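Local structure of aldolase (Klebsiella pneumoniae, 6VOQ) at residues A[79-84]-A[145-150]; A[132-137]-A[158-163]. The protein belongs to the class II aldolase and adducin family, adopts a mixed alpha/beta fold, carries a bound zinc ion and assembles from four chains. One frame throughout, in Å; residues are numbered along the deposited sequence.

Interaction 1: residues A[79-84]-A[145-150]; sequences HRAVYL and ALAGLA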
# COMPACT_ATOMS: atom_id res chain seq x y z
N HIS A 79 -18.39 -14.50 17.00
CA HIS A 79 -17.43 -15.58 16.81
C HIS A 79 -17.98 -16.89 17.37
O HIS A 79 -17.97 -17.92 16.70
CB HIS A 79 -16.12 -15.24 17.50
CG HIS A 79 -15.26 -14.28 16.76
ND1 HIS A 79 -13.96 -14.56 16.41
CD2 HIS A 79 -15.51 -13.02 16.33
CE1 HIS A 79 -13.44 -13.52 15.78
NE2 HIS A 79 -14.36 -12.57 15.72
N ARG A 80 -18.44 -16.85 18.63
CA ARG A 80 -18.93 -18.05 19.29
C ARG A 80 -20.09 -18.68 18.54
O ARG A 80 -20.15 -19.91 18.43
CB ARG A 80 -19.36 -17.73 20.72
CG ARG A 80 -18.23 -17.20 21.59
CD ARG A 80 -18.62 -17.12 23.05
NE ARG A 80 -19.37 -15.91 23.36
CZ ARG A 80 -20.66 -15.88 23.67
NH1 ARG A 80 -21.37 -17.00 23.71
NH2 ARG A 80 -21.24 -14.72 23.94
N ALA A 81 -21.00 -17.86 18.02
CA ALA A 81 -22.12 -18.39 17.25
C ALA A 81 -21.65 -19.30 16.12
O ALA A 81 -22.25 -20.36 15.88
CB ALA A 81 -22.97 -17.25 16.69
N VAL A 82 -20.55 -18.94 15.45
CA VAL A 82 -20.02 -19.79 14.39
C VAL A 82 -19.50 -21.10 14.95
O VAL A 82 -19.83 -22.18 14.45
CB VAL A 82 -18.92 -19.04 13.61
CG1 VAL A 82 -18.32 -19.95 12.54
CG2 VAL A 82 -19.48 -17.76 13.01
N TYR A 83 -18.65 -21.03 15.98
CA TYR A 83 -18.09 -22.24 16.57
C TYR A 83 -19.19 -23.20 17.01
O TYR A 83 -19.06 -24.41 16.84
CB TYR A 83 -17.21 -21.90 17.78
CG TYR A 83 -15.91 -21.23 17.43
CD1 TYR A 83 -14.87 -21.94 16.87
CD2 TYR A 83 -15.72 -19.87 17.69
CE1 TYR A 83 -13.67 -21.32 16.56
CE2 TYR A 83 -14.53 -19.24 17.37
CZ TYR A 83 -13.51 -19.97 16.82
OH TYR A 83 -12.32 -19.37 16.51
N LEU A 84 -20.27 -22.67 17.60
CA LEU A 84 -21.33 -23.50 18.15
C LEU A 84 -22.16 -24.20 17.09
O LEU A 84 -23.00 -25.04 17.44
CB LEU A 84 -22.25 -22.65 19.04
CG LEU A 84 -21.68 -22.21 20.38
CD1 LEU A 84 -22.50 -21.06 20.92
CD2 LEU A 84 -21.67 -23.37 21.37
N ALA A 145 -27.89 -14.74 12.81
CA ALA A 145 -27.69 -15.02 11.40
C ALA A 145 -26.48 -15.92 11.17
O ALA A 145 -26.54 -16.89 10.41
CB ALA A 145 -27.55 -13.70 10.63
N LEU A 146 -25.37 -15.62 11.86
CA LEU A 146 -24.15 -16.41 11.72
C LEU A 146 -24.35 -17.85 12.19
O LEU A 146 -23.89 -18.79 11.54
CB LEU A 146 -23.01 -15.74 12.47
CG LEU A 146 -22.50 -14.48 11.76
CD1 LEU A 146 -21.25 -13.94 12.46
CD2 LEU A 146 -22.20 -14.81 10.32
N ALA A 147 -25.04 -18.04 13.32
CA ALA A 147 -25.29 -19.40 13.78
C ALA A 147 -26.05 -20.21 12.74
O ALA A 147 -25.77 -21.39 12.53
CB ALA A 147 -26.05 -19.38 15.11
N GLY A 148 -27.02 -19.58 12.06
CA GLY A 148 -27.79 -20.30 11.06
C GLY A 148 -27.02 -20.57 9.78
O GLY A 148 -27.29 -21.57 9.10
N LEU A 149 -26.06 -19.71 9.44
CA LEU A 149 -25.26 -19.88 8.24
C LEU A 149 -24.05 -20.77 8.47
O LEU A 149 -23.60 -21.44 7.54
CB LEU A 149 -24.80 -18.52 7.72
CG LEU A 149 -25.90 -17.58 7.22
CD1 LEU A 149 -25.36 -16.17 7.09
CD2 LEU A 149 -26.51 -18.06 5.90
N ALA A 150 -23.53 -20.80 9.69
CA ALA A 150 -22.27 -21.50 9.97
C ALA A 150 -22.22 -22.96 9.53
O ALA A 150 -21.12 -23.41 9.15
CB ALA A 150 -21.95 -21.38 11.46

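Interaction 2: residues A[132-137]-A[158-163]; sequences VPYYRP and LANHGP. With ZN (zinc ion), chain B.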
# COMPACT_ATOMS: atom_id res chain seq x y z
N VAL A 132 -24.92 -11.21 5.55
CA VAL A 132 -25.77 -10.97 6.70
C VAL A 132 -26.26 -9.53 6.59
O VAL A 132 -25.44 -8.64 6.31
CB VAL A 132 -25.03 -11.21 8.02
CG1 VAL A 132 -25.89 -10.75 9.19
CG2 VAL A 132 -24.63 -12.68 8.15
N PRO A 133 -27.55 -9.27 6.75
CA PRO A 133 -28.03 -7.89 6.72
C PRO A 133 -27.33 -7.02 7.75
O PRO A 133 -26.75 -7.51 8.73
CB PRO A 133 -29.53 -8.02 7.02
CG PRO A 133 -29.88 -9.40 6.60
CD PRO A 133 -28.66 -10.23 6.88
N TYR A 134 -27.35 -5.72 7.50
CA TYR A 134 -26.77 -4.79 8.46
C TYR A 134 -27.67 -4.69 9.69
O TYR A 134 -28.89 -4.59 9.58
CB TYR A 134 -26.59 -3.39 7.87
CG TYR A 134 -26.28 -2.41 8.97
CD1 TYR A 134 -25.01 -2.36 9.53
CD2 TYR A 134 -27.27 -1.59 9.51
CE1 TYR A 134 -24.71 -1.49 10.57
CE2 TYR A 134 -26.99 -0.72 10.56
CZ TYR A 134 -25.70 -0.68 11.08
OH TYR A 134 -25.39 0.18 12.11
N TYR A 135 -27.03 -4.71 10.86
CA TYR A 135 -27.69 -4.46 12.13
C TYR A 135 -26.76 -3.64 13.00
O TYR A 135 -25.53 -3.75 12.89
CB TYR A 135 -28.04 -5.76 12.87
CG TYR A 135 -28.98 -6.69 12.14
CD1 TYR A 135 -30.31 -6.35 11.96
CD2 TYR A 135 -28.54 -7.92 11.65
CE1 TYR A 135 -31.18 -7.20 11.30
CE2 TYR A 135 -29.40 -8.78 10.99
CZ TYR A 135 -30.72 -8.42 10.82
OH TYR A 135 -31.59 -9.26 10.17
N ARG A 136 -27.35 -2.83 13.87
CA ARG A 136 -26.58 -2.06 14.83
C ARG A 136 -25.52 -2.95 15.49
O ARG A 136 -25.81 -4.10 15.85
CB ARG A 136 -27.51 -1.48 15.90
CG ARG A 136 -26.91 -0.35 16.70
CD ARG A 136 -27.26 -0.50 18.15
NE ARG A 136 -27.25 0.77 18.86
CZ ARG A 136 -26.14 1.37 19.29
NH1 ARG A 136 -24.95 0.82 19.07
NH2 ARG A 136 -26.22 2.53 19.93
N PRO A 137 -24.28 -2.48 15.62
CA PRO A 137 -23.26 -3.28 16.31
C PRO A 137 -23.72 -3.69 17.70
O PRO A 137 -24.24 -2.88 18.48
CB PRO A 137 -22.06 -2.33 16.36
CG PRO A 137 -22.24 -1.47 15.14
CD PRO A 137 -23.72 -1.26 15.01
N LEU A 158 -20.75 -9.54 6.59
CA LEU A 158 -21.68 -8.70 7.33
C LEU A 158 -21.87 -7.39 6.58
O LEU A 158 -20.92 -6.63 6.41
CB LEU A 158 -21.16 -8.42 8.74
CG LEU A 158 -20.72 -9.60 9.61
CD1 LEU A 158 -20.36 -9.06 10.98
CD2 LEU A 158 -21.82 -10.63 9.72
N ALA A 159 -23.09 -7.15 6.10
CA ALA A 159 -23.35 -5.96 5.30
C ALA A 159 -22.99 -4.71 6.09
O ALA A 159 -23.16 -4.66 7.31
CB ALA A 159 -24.82 -5.93 4.89
N ASN A 160 -22.46 -3.71 5.38
CA ASN A 160 -22.06 -2.43 5.98
C ASN A 160 -21.12 -2.64 7.17
O ASN A 160 -21.22 -1.97 8.19
CB ASN A 160 -23.27 -1.61 6.42
CG ASN A 160 -24.22 -1.34 5.31
OD1 ASN A 160 -25.22 -2.05 5.13
ND2 ASN A 160 -23.94 -0.30 4.53
N HIS A 161 -20.19 -3.59 7.02
CA HIS A 161 -19.39 -3.97 8.17
C HIS A 161 -18.07 -4.58 7.74
O HIS A 161 -17.03 -3.92 7.78
CB HIS A 161 -20.17 -4.94 9.04
CG HIS A 161 -19.53 -5.20 10.37
ND1 HIS A 161 -20.22 -5.74 11.43
CD2 HIS A 161 -18.26 -5.00 10.80
CE1 HIS A 161 -19.40 -5.86 12.46
NE2 HIS A 161 -18.21 -5.42 12.11
N GLY A 162 -18.09 -5.86 7.34
CA GLY A 162 -16.89 -6.55 6.93
C GLY A 162 -16.98 -8.07 7.01
O GLY A 162 -18.01 -8.64 7.39
N PRO A 163 -15.88 -8.75 6.65
CA PRO A 163 -15.90 -10.21 6.59
C PRO A 163 -15.67 -10.90 7.93
O PRO A 163 -15.03 -10.37 8.84
CB PRO A 163 -14.72 -10.51 5.65
CG PRO A 163 -13.79 -9.42 5.92
CD PRO A 163 -14.64 -8.20 6.09
ZN ZN B . -16.35 -5.51 13.17
O HOH W 1 -24.04 -6.49 9.35

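Interaction 1: residues A[79-84]-A[145-150]
Ala81 and Val82 of helix 76-83 pack against Leu146, Ala147 and Ala150. The close part of the contact is built from alanine and valine methyls and the backbone beneath them. CB of Ala81 stands 4.1 Å from CB of Ala147, while the carbonyl O of Ala81 lies 3.8 Å from CA of Ala147, so backbone meets backbone almost directly. One turn further on, CB of Ala150 rests 3.8 Å from the carbonyl O of Val82 and 4.0 Å from Val82 CG1. With alanines at three of the five touching positions, the axes of the two helical segments can approach to 7.8 Å while running nearly parallel, 22° apart.

Val82 spans both turns of its partner. Its CG1 lies trans to the backbone N (chi1 177°) and faces Ala150, which leaves CG2 to meet CB of Leu146 at 4.1 Å. The isobutyl end of Leu146 carries on past the valine toward the sheet. The contact is buried: four of the five touching residues are, and side chain meets side chain only through apolar atoms.

The loose side begins at Ala147, which is only partly buried and also touches His85. Beyond it, Gly148 is exposed to solvent. On the inner side both helices lie on the central sheet: Val82 reaches Ile92 of strand 91-94, Val82 and Leu146 share Phe156 of strand 155-158, and Leu146 continues to Val132 of strand 131-132.

Interaction 2: residues A[132-137]-A[158-163]
Val132 and Leu158 lie side by side and point the same way from a parallel beta bridge, and CD2 of Leu158 settles 3.7 Å from CB of Val132. The amide N of Ala159 donates to the carbonyl O of Val132 at 2.8 Å, with an N-H...O angle of 163°; this bond completes the bridge, Val132 being bonded to the residues on either side of Leu158.

Tyr134 and Asn160 meet quite differently, crossing nearly at right angles with ring and amide planes 84° apart. The amide comes in beside the root of the tyrosine, its OD1 lying 3.3 Å from Tyr134 CB, while Asn160 CB approaches ring atom CD1 of Tyr134 obliquely at 3.6 Å. The carbonyl O of Ala159 lies in the ring plane, at its edge, 3.7 Å from Tyr134 CD1. A chi1 of 168° on Tyr134, with CG trans to the backbone N, turns the ring to this position. A water donates to the carbonyl O atoms of Pro133 and Ala159 and so bridges the two segments. The far end of Asn160 belongs to the subunit interface, since ND2 bonds the backbone O atoms of Arg196 and Phe118 of the second subunit.

Next in the chain, His161 and Gly162 together face Leu158 in a classic beta bulge. NE2 of His161 binds the zinc ion at 2.1 Å, and Glu75, His94 and His96 complete the coordination. A histidine on a bulged strand connection, joining two others and a glutamate around zinc, fits the metal site of the class II aldolase/adducin family.

From the N terminus the segments come in the order 79-84, 132-137, 145-150, 158-163, so the two contacts alternate and their loops cross. Interaction 1 closes a span of 60 residues and brings helix 76-83 beside helix 140-149. Interaction 2 closes a span of 20 that includes helix 140-149 and runs between parallel neighbours, strands 131-132 and 155-158: a beta-alpha-beta connection. Val132 is the main junction, since its CG1 lies 3.7 Å from CB of Ala145 and its CG2 3.7 Å from CD1 of Leu149. The helix pair is thereby tied to strand 131-132, outermost within this chain, and to strand 155-158, which leads on to the zinc ligand His161.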